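Local atomic coordinates of bifunctional cytochrome P450/NADPH--P450 reductase (Deinococcus aerius, PDB entry 7F3H), a protein that probably joins a heme-containing cytochrome P450 monooxygenase and its NADPH-dependent reductase in one chain, hydroxylating organic substrates at the heme. Residues Arg69-Arg74 and Val337-Asp342; Ala63-Glu68 and Glu343-Lys348; Trp100-Arg105 and Pro246-Arg251. One frame throughout, in Å; residues are numbered along the deposited sequence.

Interaction 1: residues Arg69-Arg74 and Val337-Asp342; sequences RRFQKR and VTALQD. With HEM (protoporphyrin IX containing Fe), chain E.
Phe71 and Gln72 meet Ala339, Thr338 and Leu340 at an edge pairing of the five-stranded β1 sheet of the cytochrome P450 fold, an example of one antiparallel ladder sorting its side chains onto two faces. Gln72 and Thr338 form the hydrogen-bonded pair, Gln72 N to Thr338 O at 2.9 Å and Thr338 N to Gln72 O at 2.7 Å. Past the strand end, Leu340 N gives Arg70 O a nearly straight third bond (3.1 Å, 173°).

On the Phe71 face the contact is apolar. The ring comes obliquely to Ala339, with CD2 3.9 Å from Ala339 CB, while Phe71 CB lies 3.7 Å from Val337 CG2. Ile351 also touches Phe71.

Beyond the bonded pair, Leu340 spreads its two methyls between polar neighbours. CD1 reaches the Arg69 carbonyl and the amide end of Gln72, whose NE2 is held by Glu68 O; the Leu340 side chain crosses the extended Gln72 chain obliquely. CD2 touches Arg74 NH2 at 3.5 Å. The Arg74 side chain, bent at chi2 (-72°), crosses that of Leu340 at about a right angle, with Gln72 CB over the rim of one guanidinium face. An alanine at Leu340 is likely to leave a gap between Gln72 and Arg74, and the guanidinium freer to swing.

Lys73 turns the other way: CG is anti to the backbone N (chi1 170°), and the extended chain delivers NZ to heme propionate O1D at 3.2 Å, with Phe91 O as a second acceptor. Next along the chain, a water accepts from Arg74 N and is also hydrogen-bonded to Thr338 OG1, 2.8 Å from that hydroxyl oxygen.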
loop_
_atom_site.group_PDB
_atom_site.type_symbol
_atom_site.label_atom_id
_atom_site.label_comp_id
_atom_site.label_asym_id
_atom_site.label_seq_id
_atom_site.Cartn_x
_atom_site.Cartn_y
_atom_site.Cartn_z
ATOM N N ARG A 69 3.551 11.568 -20.822
ATOM C CA ARG A 69 3.112 12.048 -22.130
ATOM C C ARG A 69 2.568 10.924 -23.009
ATOM O O ARG A 69 1.809 11.197 -23.943
ATOM C CB ARG A 69 4.267 12.778 -22.832
ATOM C CG ARG A 69 4.782 13.987 -22.020
ATOM C CD ARG A 69 6.183 14.470 -22.456
ATOM N NE ARG A 69 7.148 13.385 -22.369
ATOM C CZ ARG A 69 8.354 13.375 -22.939
ATOM N NH1 ARG A 69 8.786 14.415 -23.643
ATOM N NH2 ARG A 69 9.131 12.306 -22.798
ATOM N N ARG A 70 2.891 9.668 -22.699
ATOM C CA ARG A 70 2.588 8.504 -23.533
ATOM C C ARG A 70 1.620 7.530 -22.881
ATOM O O ARG A 70 0.800 6.902 -23.572
ATOM C CB ARG A 70 3.881 7.788 -23.893
ATOM C CG ARG A 70 4.877 8.731 -24.524
ATOM C CD ARG A 70 6.238 8.085 -24.724
ATOM N NE ARG A 70 6.166 6.968 -25.662
ATOM C CZ ARG A 70 7.144 6.090 -25.855
ATOM N NH1 ARG A 70 8.283 6.201 -25.178
ATOM N NH2 ARG A 70 6.969 5.090 -26.713
ATOM N N PHE A 71 1.719 7.338 -21.566
ATOM C CA PHE A 71 0.810 6.461 -20.866
ATOM C C PHE A 71 0.385 7.156 -19.584
ATOM O O PHE A 71 1.157 7.909 -18.998
ATOM C CB PHE A 71 1.460 5.121 -20.568
ATOM C CG PHE A 71 2.110 4.482 -21.760
ATOM C CD1 PHE A 71 3.395 4.856 -22.154
ATOM C CD2 PHE A 71 1.451 3.493 -22.474
ATOM C CE1 PHE A 71 4.009 4.266 -23.250
ATOM C CE2 PHE A 71 2.057 2.898 -23.569
ATOM C CZ PHE A 71 3.347 3.273 -23.952
ATOM N N GLN A 72 -0.863 6.925 -19.170
ATOM C CA GLN A 72 -1.343 7.479 -17.910
ATOM C C GLN A 72 -2.280 6.496 -17.238
ATOM O O GLN A 72 -2.915 5.670 -17.899
ATOM C CB GLN A 72 -2.072 8.823 -18.093
ATOM C CG GLN A 72 -1.150 9.950 -18.461
ATOM C CD GLN A 72 -1.797 11.314 -18.472
ATOM O OE1 GLN A 72 -2.927 11.527 -17.986
ATOM N NE2 GLN A 72 -1.065 12.274 -19.030
ATOM N N LYS A 73 -2.365 6.642 -15.901
ATOM C CA LYS A 73 -3.370 5.953 -15.103
ATOM C C LYS A 73 -4.758 6.399 -15.531
ATOM O O LYS A 73 -5.051 7.589 -15.674
ATOM C CB LYS A 73 -3.203 6.225 -13.620
ATOM C CG LYS A 73 -4.385 5.712 -12.810
ATOM C CD LYS A 73 -4.129 5.820 -11.321
ATOM C CE LYS A 73 -5.426 5.704 -10.492
ATOM N NZ LYS A 73 -5.068 5.564 -9.052
ATOM N N ARG A 74 -5.618 5.428 -15.757
ATOM C CA ARG A 74 -6.983 5.690 -16.185
ATOM C C ARG A 74 -7.946 4.773 -15.423
ATOM O O ARG A 74 -7.718 3.554 -15.324
ATOM C CB ARG A 74 -7.053 5.522 -17.689
ATOM C CG ARG A 74 -6.554 6.682 -18.590
ATOM C CD ARG A 74 -7.468 7.862 -18.589
ATOM N NE ARG A 74 -6.880 8.796 -19.510
ATOM C CZ ARG A 74 -6.232 9.872 -19.122
ATOM N NH1 ARG A 74 -6.110 10.093 -17.816
ATOM N NH2 ARG A 74 -5.708 10.696 -20.021
ATOM N N VAL A 337 -0.872 1.327 -16.444
ATOM C CA VAL A 337 -1.013 2.558 -17.215
ATOM C C VAL A 337 -1.769 2.266 -18.500
ATOM O O VAL A 337 -1.789 1.143 -19.008
ATOM C CB VAL A 337 0.356 3.217 -17.534
ATOM C CG1 VAL A 337 0.971 3.751 -16.270
ATOM C CG2 VAL A 337 1.304 2.230 -18.226
ATOM N N THR A 338 -2.359 3.316 -19.062
ATOM C CA THR A 338 -3.113 3.227 -20.300
ATOM C C THR A 338 -2.476 4.096 -21.384
ATOM O O THR A 338 -2.060 5.237 -21.131
ATOM C CB THR A 338 -4.552 3.652 -20.075
ATOM O OG1 THR A 338 -5.038 3.010 -18.888
ATOM C CG2 THR A 338 -5.390 3.245 -21.280
ATOM N N ALA A 339 -2.388 3.527 -22.583
ATOM C CA ALA A 339 -1.816 4.214 -23.729
ATOM C C ALA A 339 -2.729 5.346 -24.176
ATOM O O ALA A 339 -3.899 5.108 -24.494
ATOM C CB ALA A 339 -1.589 3.217 -24.870
ATOM N N LEU A 340 -2.186 6.579 -24.211
ATOM C CA LEU A 340 -2.949 7.749 -24.658
ATOM C C LEU A 340 -3.180 7.712 -26.163
ATOM O O LEU A 340 -4.245 8.096 -26.650
ATOM C CB LEU A 340 -2.227 9.045 -24.262
ATOM C CG LEU A 340 -1.980 9.235 -22.752
ATOM C CD1 LEU A 340 -1.272 10.575 -22.411
ATOM C CD2 LEU A 340 -3.280 9.071 -21.896
ATOM N N GLN A 341 -2.168 7.319 -26.910
ATOM C CA GLN A 341 -2.202 7.178 -28.352
ATOM C C GLN A 341 -1.629 5.811 -28.687
ATOM O O GLN A 341 -1.131 5.097 -27.816
ATOM C CB GLN A 341 -1.379 8.279 -29.035
ATOM C CG GLN A 341 -1.965 9.653 -28.901
ATOM C CD GLN A 341 -3.430 9.724 -29.378
ATOM O OE1 GLN A 341 -4.272 10.377 -28.743
ATOM N NE2 GLN A 341 -3.738 9.040 -30.498
ATOM N N ASP A 342 -1.727 5.417 -29.949
ATOM C CA ASP A 342 -0.916 4.301 -30.404
ATOM C C ASP A 342 0.553 4.586 -30.106
ATOM O O ASP A 342 1.074 5.641 -30.463
ATOM C CB ASP A 342 -1.137 4.066 -31.897
ATOM C CG ASP A 342 -2.541 3.569 -32.192
ATOM O OD1 ASP A 342 -3.249 3.187 -31.227
ATOM O OD2 ASP A 342 -2.940 3.543 -33.370
HETATM C CHA HEM E . -1.485 6.036 -4.572
HETATM C CHB HEM E . -2.739 7.366 -0.070
HETATM C CHC HEM E . 0.338 4.050 1.744
HETATM C CHD HEM E . 1.361 2.534 -2.748
HETATM C C1A HEM E . -2.080 6.682 -3.517
HETATM C C2A HEM E . -3.107 7.696 -3.626
HETATM C C3A HEM E . -3.441 8.103 -2.391
HETATM C C4A HEM E . -2.686 7.293 -1.449
HETATM C CMA HEM E . -4.491 9.187 -2.034
HETATM C CAA HEM E . -3.608 8.266 -4.962
HETATM C CBA HEM E . -2.765 9.508 -5.273
HETATM C CGA HEM E . -3.224 10.219 -6.546
HETATM O O1A HEM E . -3.345 11.473 -6.474
HETATM O O2A HEM E . -3.580 9.601 -7.595
HETATM C C1B HEM E . -1.994 6.623 0.823
HETATM C C2B HEM E . -2.002 6.750 2.275
HETATM C C3B HEM E . -1.112 5.865 2.758
HETATM C C4B HEM E . -0.577 5.108 1.641
HETATM C CMB HEM E . -2.830 7.795 3.050
HETATM C CAB HEM E . -0.742 5.491 4.210
HETATM C CBB HEM E . -1.363 5.953 5.299
HETATM C C1C HEM E . 0.882 3.331 0.691
HETATM C C2C HEM E . 1.893 2.268 0.773
HETATM C C3C HEM E . 2.121 1.880 -0.496
HETATM C C4C HEM E . 1.333 2.676 -1.387
HETATM C CMC HEM E . 2.512 1.702 2.085
HETATM C CAC HEM E . 3.058 0.835 -1.084
HETATM C CBC HEM E . 3.870 0.111 -0.327
HETATM C C1D HEM E . 0.678 3.343 -3.635
HETATM C C2D HEM E . 0.669 3.203 -5.088
HETATM C C3D HEM E . -0.110 4.174 -5.563
HETATM C C4D HEM E . -0.641 4.951 -4.462
HETATM C CMD HEM E . 1.427 2.149 -5.938
HETATM C CAD HEM E . -0.400 4.391 -7.037
HETATM C CBD HEM E . -1.592 3.510 -7.296
HETATM C CGD HEM E . -1.940 3.482 -8.745
HETATM O O1D HEM E . -3.105 3.091 -9.000
HETATM O O2D HEM E . -1.084 3.838 -9.619
HETATM N NA HEM E . -1.875 6.444 -2.175
HETATM N NB HEM E . -1.112 5.630 0.472
HETATM N NC HEM E . 0.558 3.534 -0.644
HETATM N ND HEM E . -0.128 4.418 -3.294
HETATM FE FE HEM E . -0.535 5.068 -1.463
HETATM O O HOH W 1 -4.530 2.875 -16.087
#

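Interaction 2: residues Ala63-Glu68 and Glu343-Lys348; sequences AELTDE and EVIGGK
A carboxylate-to-backbone hydrogen bond joins Glu64, near the C-terminal end of helix 59-65, to Gly346 in the turn that follows strand 343-345, at the edge of the β-rich part of the P450 domain. Glu64 OE1 accepts from Gly346 N at 2.6 Å, in a bond bent little from straight (167°). The donor arrives on the syn side of the carboxylate, close to its plane. The other oxygen, OE2, is paired with Arg70 in a salt bridge and also takes a water, which donates to Glu64 OE2 at 2.8 Å and to Val344 O, and accepts from Gly347 N at 2.8 Å. Between them the two oxygens thus engage successive turn amides, one directly and one by relay.

That turn, Ile345 to Lys348, is a type I' β-turn: both glycines have positive phi, and Lys348 N bonds back to Ile345 O at 3.2 Å. It links the strands of the small antiparallel hairpin 343-351, so the helix grips the hairpin at its loop.

Beneath the polar bonds lies a looser apolar layer. The Glu64 chain passes alongside Ile345, its CB 4.1 Å from Ile345 CG2. Ile345 holds CG1 between its backbone N and carbonyl carbon (chi1 70°), an arrangement that sends CD1 toward Leu65, 4.4 Å from Leu65 CD2. Leu65 and Ile345 both also touch Phe71, whose ring extends this apolar layer.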
loop_
_atom_site.group_PDB
_atom_site.type_symbol
_atom_site.label_atom_id
_atom_site.label_comp_id
_atom_site.label_asym_id
_atom_site.label_seq_id
_atom_site.Cartn_x
_atom_site.Cartn_y
_atom_site.Cartn_z
ATOM N N ALA A 63 10.482 2.478 -18.100
ATOM C CA ALA A 63 10.752 3.907 -18.268
ATOM C C ALA A 63 9.835 4.508 -19.328
ATOM O O ALA A 63 9.248 5.583 -19.136
ATOM C CB ALA A 63 12.213 4.140 -18.641
ATOM N N GLU A 64 9.673 3.804 -20.445
ATOM C CA GLU A 64 8.770 4.305 -21.479
ATOM C C GLU A 64 7.332 4.390 -20.971
ATOM O O GLU A 64 6.662 5.413 -21.161
ATOM C CB GLU A 64 8.860 3.425 -22.719
ATOM C CG GLU A 64 10.233 3.448 -23.348
ATOM C CD GLU A 64 10.201 2.988 -24.776
ATOM O OE1 GLU A 64 10.564 1.814 -25.030
ATOM O OE2 GLU A 64 9.818 3.804 -25.652
ATOM N N LEU A 65 6.854 3.336 -20.287
ATOM C CA LEU A 65 5.477 3.265 -19.780
ATOM C C LEU A 65 5.199 4.264 -18.667
ATOM O O LEU A 65 4.022 4.514 -18.355
ATOM C CB LEU A 65 5.187 1.870 -19.227
ATOM C CG LEU A 65 5.189 0.789 -20.281
ATOM C CD1 LEU A 65 5.382 -0.526 -19.589
ATOM C CD2 LEU A 65 3.872 0.830 -21.080
ATOM N N THR A 66 6.257 4.812 -18.067
ATOM C CA THR A 66 6.275 5.822 -17.019
ATOM C C THR A 66 6.238 7.241 -17.556
ATOM O O THR A 66 5.989 8.182 -16.796
ATOM C CB THR A 66 7.540 5.595 -16.130
ATOM O OG1 THR A 66 7.424 4.398 -15.328
ATOM C CG2 THR A 66 8.061 6.831 -15.366
ATOM N N ASP A 67 6.400 7.414 -18.867
ATOM C CA ASP A 67 6.352 8.733 -19.487
ATOM C C ASP A 67 4.888 9.171 -19.557
ATOM O O ASP A 67 4.113 8.673 -20.386
ATOM C CB ASP A 67 7.013 8.641 -20.861
ATOM C CG ASP A 67 7.193 9.977 -21.539
ATOM O OD1 ASP A 67 6.668 11.013 -21.050
ATOM O OD2 ASP A 67 7.843 9.976 -22.607
ATOM N N GLU A 68 4.504 10.123 -18.708
ATOM C CA GLU A 68 3.104 10.509 -18.635
ATOM C C GLU A 68 2.645 11.250 -19.889
ATOM O O GLU A 68 1.454 11.537 -20.016
ATOM C CB GLU A 68 2.852 11.360 -17.386
ATOM C CG GLU A 68 2.714 10.521 -16.112
ATOM C CD GLU A 68 2.337 11.318 -14.847
ATOM O OE1 GLU A 68 3.063 12.262 -14.466
ATOM O OE2 GLU A 68 1.326 10.963 -14.205
ATOM N N GLU A 343 1.220 3.635 -29.449
ATOM C CA GLU A 343 2.594 3.793 -28.991
ATOM C C GLU A 343 3.413 2.590 -29.435
ATOM O O GLU A 343 2.885 1.512 -29.714
ATOM C CB GLU A 343 2.699 3.906 -27.469
ATOM C CG GLU A 343 2.251 5.229 -26.905
ATOM C CD GLU A 343 3.198 6.368 -27.200
ATOM O OE1 GLU A 343 4.394 6.136 -27.497
ATOM O OE2 GLU A 343 2.727 7.517 -27.145
ATOM N N VAL A 344 4.722 2.794 -29.502
ATOM C CA VAL A 344 5.676 1.744 -29.797
ATOM C C VAL A 344 6.765 1.851 -28.745
ATOM O O VAL A 344 7.432 2.889 -28.631
ATOM C CB VAL A 344 6.231 1.872 -31.227
ATOM C CG1 VAL A 344 7.390 0.916 -31.487
ATOM C CG2 VAL A 344 5.111 1.642 -32.233
ATOM N N ILE A 345 6.908 0.808 -27.942
ATOM C CA ILE A 345 7.908 0.763 -26.886
ATOM C C ILE A 345 8.964 -0.249 -27.293
ATOM O O ILE A 345 8.688 -1.202 -28.044
ATOM C CB ILE A 345 7.302 0.434 -25.504
ATOM C CG1 ILE A 345 6.818 -1.020 -25.426
ATOM C CG2 ILE A 345 6.209 1.429 -25.160
ATOM C CD1 ILE A 345 6.068 -1.321 -24.160
ATOM N N GLY A 346 10.202 0.005 -26.835
ATOM C CA GLY A 346 11.355 -0.809 -27.156
ATOM C C GLY A 346 11.741 -0.795 -28.614
ATOM O O GLY A 346 12.561 -1.610 -29.051
ATOM N N GLY A 347 11.184 0.144 -29.371
ATOM C CA GLY A 347 11.370 0.208 -30.808
ATOM C C GLY A 347 10.786 -0.978 -31.547
ATOM O O GLY A 347 11.017 -1.109 -32.749
ATOM N N LYS A 348 9.953 -1.793 -30.885
ATOM C CA LYS A 348 9.510 -3.076 -31.436
ATOM C C LYS A 348 8.014 -3.313 -31.233
ATOM O O LYS A 348 7.336 -3.808 -32.142
ATOM C CB LYS A 348 10.245 -4.265 -30.785
ATOM C CG LYS A 348 11.738 -4.220 -30.805
ATOM C CD LYS A 348 12.322 -5.333 -29.955
ATOM C CE LYS A 348 11.935 -6.691 -30.487
ATOM N NZ LYS A 348 12.905 -7.706 -30.009
HETATM O O HOH W 2 10.452 2.551 -28.079
#

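Interaction 3: residues Trp100-Arg105 and Pro246-Arg251; sequences WGKAHR and PETGER. With HEM (protoporphyrin IX containing Fe), chain E.
Arg105 and Lys102 reach from helix 98-107, the C helix of the P450 fold, to Glu247 and Glu250 in the loop before the long helix 254-285, and this exposed loop side contrasts with the buried side of the helix that faces the heme. The closely packed feature of the loop side is the Arg105 guanidinium, which is sandwiched: Gly101 O sits over the centre of one face, 3.4 Å above the plane, and the Glu247 carboxylate stacks over the other with the planes 25° apart. Glu247 OE1 is 3.4 Å from Arg105 NH1, but too far out of the guanidinium plane for an N-H to point at it, so the attraction is of charge alone. NH2 forms a salt bridge with Asp245. At Gly101 a CB would probably run into Arg105 NH1 as it is placed here.

Lys102, its chain bent at chi3 (62°), stretches NZ to Glu250 OE1 at 3.2 Å, arriving from above the carboxylate plane, and also donates to Arg251 O, likewise 3.2 Å from NZ. Glu247, Thr248 and Glu250 are themselves exposed to solvent.

Toward the heme the same helix carries the buried Trp100 and His104, spaced as in the WxxxR/H motif of P450 C helices. Trp100 brings CH2 over the rim of the His104 ring, and at its own edge NE1 donates to heme propionate O1A at 3.1 Å (N-H...O 145°).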
loop_
_atom_site.group_PDB
_atom_site.type_symbol
_atom_site.label_atom_id
_atom_site.label_comp_id
_atom_site.label_asym_id
_atom_site.label_seq_id
_atom_site.Cartn_x
_atom_site.Cartn_y
_atom_site.Cartn_z
ATOM N N TRP A 100 -9.769 16.143 -8.882
ATOM C CA TRP A 100 -8.454 15.538 -8.705
ATOM C C TRP A 100 -7.400 16.618 -8.500
ATOM O O TRP A 100 -6.709 16.639 -7.475
ATOM C CB TRP A 100 -8.059 14.632 -9.873
ATOM C CG TRP A 100 -6.681 14.063 -9.566
ATOM C CD1 TRP A 100 -6.405 12.948 -8.817
ATOM C CD2 TRP A 100 -5.396 14.623 -9.924
ATOM N NE1 TRP A 100 -5.049 12.766 -8.715
ATOM C CE2 TRP A 100 -4.405 13.773 -9.385
ATOM C CE3 TRP A 100 -4.997 15.745 -10.654
ATOM C CZ2 TRP A 100 -3.026 14.010 -9.555
ATOM C CZ3 TRP A 100 -3.623 15.979 -10.826
ATOM C CH2 TRP A 100 -2.657 15.111 -10.279
ATOM N N GLY A 101 -7.268 17.523 -9.485
ATOM C CA GLY A 101 -6.327 18.622 -9.363
ATOM C C GLY A 101 -6.519 19.400 -8.081
ATOM O O GLY A 101 -5.544 19.707 -7.381
ATOM N N LYS A 102 -7.779 19.695 -7.733
ATOM C CA LYS A 102 -8.046 20.487 -6.532
ATOM C C LYS A 102 -7.516 19.778 -5.288
ATOM O O LYS A 102 -6.701 20.333 -4.528
ATOM C CB LYS A 102 -9.549 20.756 -6.399
ATOM C CG LYS A 102 -10.092 21.852 -7.296
ATOM C CD LYS A 102 -11.633 21.883 -7.299
ATOM C CE LYS A 102 -12.235 22.184 -5.920
ATOM N NZ LYS A 102 -13.715 22.526 -5.935
ATOM N N ALA A 103 -7.989 18.546 -5.057
ATOM C CA ALA A 103 -7.538 17.769 -3.902
ATOM C C ALA A 103 -6.029 17.606 -3.905
ATOM O O ALA A 103 -5.385 17.795 -2.876
ATOM C CB ALA A 103 -8.221 16.403 -3.887
ATOM N N HIS A 104 -5.450 17.280 -5.055
ATOM C CA HIS A 104 -4.011 17.079 -5.147
ATOM C C HIS A 104 -3.268 18.309 -4.633
ATOM O O HIS A 104 -2.434 18.222 -3.717
ATOM C CB HIS A 104 -3.643 16.757 -6.608
ATOM C CG HIS A 104 -2.171 16.617 -6.853
ATOM N ND1 HIS A 104 -1.408 15.623 -6.272
ATOM C CD2 HIS A 104 -1.317 17.359 -7.600
ATOM C CE1 HIS A 104 -0.152 15.753 -6.662
ATOM N NE2 HIS A 104 -0.070 16.801 -7.464
ATOM N N ARG A 105 -3.579 19.481 -5.203
ATOM C CA ARG A 105 -2.854 20.685 -4.812
ATOM C C ARG A 105 -3.144 21.070 -3.366
ATOM O O ARG A 105 -2.260 21.582 -2.681
ATOM C CB ARG A 105 -3.180 21.813 -5.771
ATOM C CG ARG A 105 -2.656 21.546 -7.188
ATOM C CD ARG A 105 -2.956 22.731 -8.069
ATOM N NE ARG A 105 -4.392 22.971 -8.264
ATOM C CZ ARG A 105 -5.100 22.462 -9.272
ATOM N NH1 ARG A 105 -4.506 21.671 -10.165
ATOM N NH2 ARG A 105 -6.398 22.750 -9.395
ATOM N N PRO A 246 -4.841 26.869 -4.469
ATOM C CA PRO A 246 -4.176 28.121 -4.880
ATOM C C PRO A 246 -4.350 28.455 -6.357
ATOM O O PRO A 246 -3.997 29.556 -6.798
ATOM C CB PRO A 246 -2.698 27.862 -4.547
ATOM C CG PRO A 246 -2.566 26.402 -4.396
ATOM C CD PRO A 246 -3.891 25.877 -3.933
ATOM N N GLU A 247 -4.980 27.568 -7.120
ATOM C CA GLU A 247 -5.175 27.776 -8.546
ATOM C C GLU A 247 -6.569 28.300 -8.876
ATOM O O GLU A 247 -6.698 29.284 -9.611
ATOM C CB GLU A 247 -4.907 26.468 -9.303
ATOM C CG GLU A 247 -4.484 26.651 -10.738
ATOM C CD GLU A 247 -4.423 25.332 -11.488
ATOM O OE1 GLU A 247 -3.389 24.622 -11.397
ATOM O OE2 GLU A 247 -5.420 25.002 -12.170
ATOM N N THR A 248 -7.624 27.659 -8.364
ATOM C CA THR A 248 -8.991 28.049 -8.674
ATOM C C THR A 248 -9.620 28.855 -7.560
ATOM O O THR A 248 -10.722 29.385 -7.745
ATOM C CB THR A 248 -9.879 26.822 -8.969
ATOM O OG1 THR A 248 -9.946 25.971 -7.821
ATOM C CG2 THR A 248 -9.331 26.015 -10.137
ATOM N N GLY A 249 -8.979 28.929 -6.399
ATOM C CA GLY A 249 -9.535 29.709 -5.318
ATOM C C GLY A 249 -10.652 29.010 -4.582
ATOM O O GLY A 249 -11.276 29.621 -3.703
ATOM N N GLU A 250 -10.914 27.738 -4.902
ATOM C CA GLU A 250 -12.054 26.984 -4.397
ATOM C C GLU A 250 -11.670 26.048 -3.255
ATOM O O GLU A 250 -10.552 25.537 -3.194
ATOM C CB GLU A 250 -12.658 26.163 -5.543
ATOM C CG GLU A 250 -13.202 27.026 -6.692
ATOM C CD GLU A 250 -13.748 26.206 -7.853
ATOM O OE1 GLU A 250 -14.386 25.162 -7.602
ATOM O OE2 GLU A 250 -13.547 26.617 -9.018
ATOM N N ARG A 251 -12.620 25.823 -2.346
ATOM C CA ARG A 251 -12.477 24.796 -1.326
ATOM C C ARG A 251 -13.017 23.470 -1.854
ATOM O O ARG A 251 -13.687 23.408 -2.894
ATOM C CB ARG A 251 -13.211 25.176 -0.038
ATOM C CG ARG A 251 -12.507 26.209 0.829
ATOM C CD ARG A 251 -13.237 26.452 2.144
ATOM N NE ARG A 251 -14.507 27.157 1.944
ATOM C CZ ARG A 251 -15.716 26.581 1.953
ATOM N NH1 ARG A 251 -15.845 25.274 2.176
ATOM N NH2 ARG A 251 -16.807 27.323 1.756
HETATM C CHA HEM E . -1.485 6.036 -4.572
HETATM C CHB HEM E . -2.739 7.366 -0.070
HETATM C CHC HEM E . 0.338 4.050 1.744
HETATM C CHD HEM E . 1.361 2.534 -2.748
HETATM C C1A HEM E . -2.080 6.682 -3.517
HETATM C C2A HEM E . -3.107 7.696 -3.626
HETATM C C3A HEM E . -3.441 8.103 -2.391
HETATM C C4A HEM E . -2.686 7.293 -1.449
HETATM C CMA HEM E . -4.491 9.187 -2.034
HETATM C CAA HEM E . -3.608 8.266 -4.962
HETATM C CBA HEM E . -2.765 9.508 -5.273
HETATM C CGA HEM E . -3.224 10.219 -6.546
HETATM O O1A HEM E . -3.345 11.473 -6.474
HETATM O O2A HEM E . -3.580 9.601 -7.595
HETATM C C1B HEM E . -1.994 6.623 0.823
HETATM C C2B HEM E . -2.002 6.750 2.275
HETATM C C3B HEM E . -1.112 5.865 2.758
HETATM C C4B HEM E . -0.577 5.108 1.641
HETATM C CMB HEM E . -2.830 7.795 3.050
HETATM C CAB HEM E . -0.742 5.491 4.210
HETATM C CBB HEM E . -1.363 5.953 5.299
HETATM C C1C HEM E . 0.882 3.331 0.691
HETATM C C2C HEM E . 1.893 2.268 0.773
HETATM C C3C HEM E . 2.121 1.880 -0.496
HETATM C C4C HEM E . 1.333 2.676 -1.387
HETATM C CMC HEM E . 2.512 1.702 2.085
HETATM C CAC HEM E . 3.058 0.835 -1.084
HETATM C CBC HEM E . 3.870 0.111 -0.327
HETATM C C1D HEM E . 0.678 3.343 -3.635
HETATM C C2D HEM E . 0.669 3.203 -5.088
HETATM C C3D HEM E . -0.110 4.174 -5.563
HETATM C C4D HEM E . -0.641 4.951 -4.462
HETATM C CMD HEM E . 1.427 2.149 -5.938
HETATM C CAD HEM E . -0.400 4.391 -7.037
HETATM C CBD HEM E . -1.592 3.510 -7.296
HETATM C CGD HEM E . -1.940 3.482 -8.745
HETATM O O1D HEM E . -3.105 3.091 -9.000
HETATM O O2D HEM E . -1.084 3.838 -9.619
HETATM N NA HEM E . -1.875 6.444 -2.175
HETATM N NB HEM E . -1.112 5.630 0.472
HETATM N NC HEM E . 0.558 3.534 -0.644
HETATM N ND HEM E . -0.128 4.418 -3.294
HETATM FE FE HEM E . -0.535 5.068 -1.463
#

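In the fold
Interactions 1 and 2 are neighbours, their centres 10 Å apart, and Arg70 ties them: its NE lies 2.7 Å from Glu343 OE1 and its NH1 2.9 Å from Glu64 OE2, both salt bridges. Chain order makes this natural, since helix 59-65 leads to strand 71-72 and strand 336-339 to strand 343-345. Interaction 3 has its centre 24 Å from that of interaction 1 and 31 Å from that of interaction 2; its nearest atoms come to about 7 Å from each without touching. The heme is common to interactions 1 and 3: residues 69-74 supply Lys73 to one propionate and residues 100-105 supply Trp100 to the other. Tyr79 and Arg403 are also hydrogen-bonded to the heme.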